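Local coordinates for AP205 bacteriophage COAT protein (Acinetobacter phage ap205, PDB 5FS4) that is a coat protein that builds the capsid of a small single-stranded RNA bacteriophage, probably from dimers, and probably encloses its genome, at residues 32-37 and 51-56. The protein carries 2 engineered substitutions. Residues are numbered along the deposited sequence; the frame is centred on the assembly and turned at random.
Sequences ASLLRQ and GQYVSV
Ser33 O is gripped by two groups of the facing strand. Gln52 N donates a hydrogen bond to Ser33 O at 2.8 Å, with 162° at the hydrogen. Gly51 CA adds a CH...O contact to Ser33 O at 3.5 Å. Gln52 O is held in the same way. Ser33 N donates to Gln52 O at 2.9 Å, and Ala32 CA makes a CH...O contact with Gln52 O at 3.5 Å. Ser33 and Gln52 thus form the hydrogen-bonded pair of an antiparallel ladder. Ala32-Tyr53 and Leu34-Gly51 are the non-hydrogen-bonded pairs beside it.

On the face of Ala32, Leu34 and Tyr53 the contact is apolar. Tyr53 CG lies anti to its carbonyl carbon (chi1 -56°), and the ring leans toward strand 28-38. Ala32 CB lies 3.9 Å from Tyr53 CD1. Leu34 CD2 reaches the hydroxyl end and lies 3.7 Å from Tyr53 OH. Leu34 CD2 also lies 3.7 Å from Gly51 CA. Gly51 has no side chain, and the methyl lies directly against its CA.

The apolar face is covered by the second subunit. Leu109 of that subunit, on its helix 92-111, packs on Ala32. Ala115 and Gly118 of the same neighbouring subunit pack on Tyr53 and Leu34, respectively. Strands 28-38 and 47-60 form a hairpin within the antiparallel sheet of the coat protein. Strand 17-22 flanks the first of them and strand 76-88 the second.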
loop_
_atom_site.group_PDB
_atom_site.type_symbol
_atom_site.label_atom_id
_atom_site.label_comp_id
_atom_site.label_asym_id
_atom_site.label_seq_id
_atom_site.Cartn_x
_atom_site.Cartn_y
_atom_site.Cartn_z
ATOM N N ALA B 32 -4.875 4.281 -10.991
ATOM C CA ALA B 32 -4.759 5.495 -10.152
ATOM C C ALA B 32 -6.027 6.344 -10.397
ATOM O O ALA B 32 -6.350 6.664 -11.548
ATOM C CB ALA B 32 -3.458 6.271 -10.522
ATOM N N SER B 33 -6.761 6.648 -9.337
ATOM C CA SER B 33 -8.025 7.364 -9.466
ATOM C C SER B 33 -7.947 8.533 -8.490
ATOM O O SER B 33 -7.749 8.313 -7.297
ATOM C CB SER B 33 -9.151 6.450 -9.055
ATOM O OG SER B 33 -10.370 7.174 -9.162
ATOM N N LEU B 34 -8.089 9.754 -8.966
ATOM C CA LEU B 34 -7.880 10.930 -8.098
ATOM C C LEU B 34 -9.124 11.843 -8.015
ATOM O O LEU B 34 -9.742 12.131 -9.035
ATOM C CB LEU B 34 -6.754 11.786 -8.657
ATOM C CG LEU B 34 -5.432 11.142 -9.100
ATOM C CD1 LEU B 34 -4.461 12.215 -9.480
ATOM C CD2 LEU B 34 -4.870 10.322 -7.949
ATOM N N LEU B 35 -9.415 12.392 -6.834
ATOM C CA LEU B 35 -10.540 13.300 -6.711
ATOM C C LEU B 35 -10.020 14.527 -5.993
ATOM O O LEU B 35 -9.512 14.398 -4.913
ATOM C CB LEU B 35 -11.682 12.620 -5.934
ATOM C CG LEU B 35 -13.047 13.287 -5.904
ATOM C CD1 LEU B 35 -13.982 12.413 -5.086
ATOM C CD2 LEU B 35 -13.012 14.669 -5.297
ATOM N N ARG B 36 -10.176 15.705 -6.600
ATOM C CA ARG B 36 -9.846 16.970 -5.974
ATOM C C ARG B 36 -11.140 17.665 -5.529
ATOM O O ARG B 36 -12.173 17.640 -6.244
ATOM C CB ARG B 36 -9.071 17.873 -6.928
ATOM C CG ARG B 36 -8.497 19.110 -6.221
ATOM C CD ARG B 36 -7.700 19.966 -7.185
ATOM N NE ARG B 36 -7.288 21.284 -6.627
ATOM C CZ ARG B 36 -6.033 21.694 -6.358
ATOM N NH1 ARG B 36 -4.968 20.898 -6.524
ATOM N NH2 ARG B 36 -5.835 22.916 -5.871
ATOM N N GLN B 37 -11.107 18.302 -4.364
ATOM C CA GLN B 37 -12.317 18.914 -3.821
ATOM C C GLN B 37 -12.009 20.092 -2.915
ATOM O O GLN B 37 -11.248 19.934 -1.983
ATOM C CB GLN B 37 -13.039 17.827 -3.052
ATOM C CG GLN B 37 -14.412 18.201 -2.591
ATOM C CD GLN B 37 -15.126 16.981 -2.102
ATOM O OE1 GLN B 37 -14.663 16.334 -1.166
ATOM N NE2 GLN B 37 -16.236 16.627 -2.757
ATOM N N GLY B 51 -6.455 10.298 -3.483
ATOM C CA GLY B 51 -5.958 9.429 -4.539
ATOM C C GLY B 51 -5.985 7.981 -4.156
ATOM O O GLY B 51 -5.491 7.599 -3.105
ATOM N N GLN B 52 -6.508 7.151 -5.049
ATOM C CA GLN B 52 -6.698 5.712 -4.755
ATOM C C GLN B 52 -5.849 4.997 -5.743
ATOM O O GLN B 52 -6.062 5.182 -6.939
ATOM C CB GLN B 52 -8.132 5.280 -4.978
ATOM C CG GLN B 52 -8.389 3.845 -4.581
ATOM C CD GLN B 52 -9.729 3.345 -5.037
ATOM O OE1 GLN B 52 -10.657 3.260 -4.255
ATOM N NE2 GLN B 52 -9.835 3.039 -6.341
ATOM N N TYR B 53 -4.946 4.161 -5.250
ATOM C CA TYR B 53 -3.946 3.445 -6.074
ATOM C C TYR B 53 -4.134 1.960 -5.832
ATOM O O TYR B 53 -4.040 1.524 -4.706
ATOM C CB TYR B 53 -2.530 3.863 -5.665
ATOM C CG TYR B 53 -2.294 5.326 -5.735
ATOM C CD1 TYR B 53 -1.872 5.905 -6.944
ATOM C CD2 TYR B 53 -2.551 6.172 -4.653
ATOM C CE1 TYR B 53 -1.685 7.287 -7.045
ATOM C CE2 TYR B 53 -2.424 7.569 -4.773
ATOM C CZ TYR B 53 -1.985 8.126 -5.975
ATOM O OH TYR B 53 -1.794 9.495 -6.001
ATOM N N VAL B 54 -4.395 1.176 -6.871
ATOM C CA VAL B 54 -4.748 -0.257 -6.727
ATOM C C VAL B 54 -3.881 -1.161 -7.638
ATOM O O VAL B 54 -3.711 -0.919 -8.831
ATOM C CB VAL B 54 -6.270 -0.542 -7.012
ATOM C CG1 VAL B 54 -6.559 -1.986 -6.762
ATOM C CG2 VAL B 54 -7.179 0.315 -6.165
ATOM N N SER B 55 -3.264 -2.179 -7.022
ATOM C CA SER B 55 -2.373 -3.102 -7.746
ATOM C C SER B 55 -3.064 -4.465 -7.698
ATOM O O SER B 55 -3.588 -4.833 -6.663
ATOM C CB SER B 55 -0.999 -3.213 -7.091
ATOM O OG SER B 55 -0.301 -1.963 -7.069
ATOM N N VAL B 56 -3.089 -5.179 -8.840
ATOM C CA VAL B 56 -3.722 -6.470 -8.960
ATOM C C VAL B 56 -2.822 -7.425 -9.723
ATOM O O VAL B 56 -2.249 -7.072 -10.724
ATOM C CB VAL B 56 -5.107 -6.420 -9.653
ATOM C CG1 VAL B 56 -5.683 -7.799 -9.897
ATOM C CG2 VAL B 56 -6.086 -5.579 -8.863
#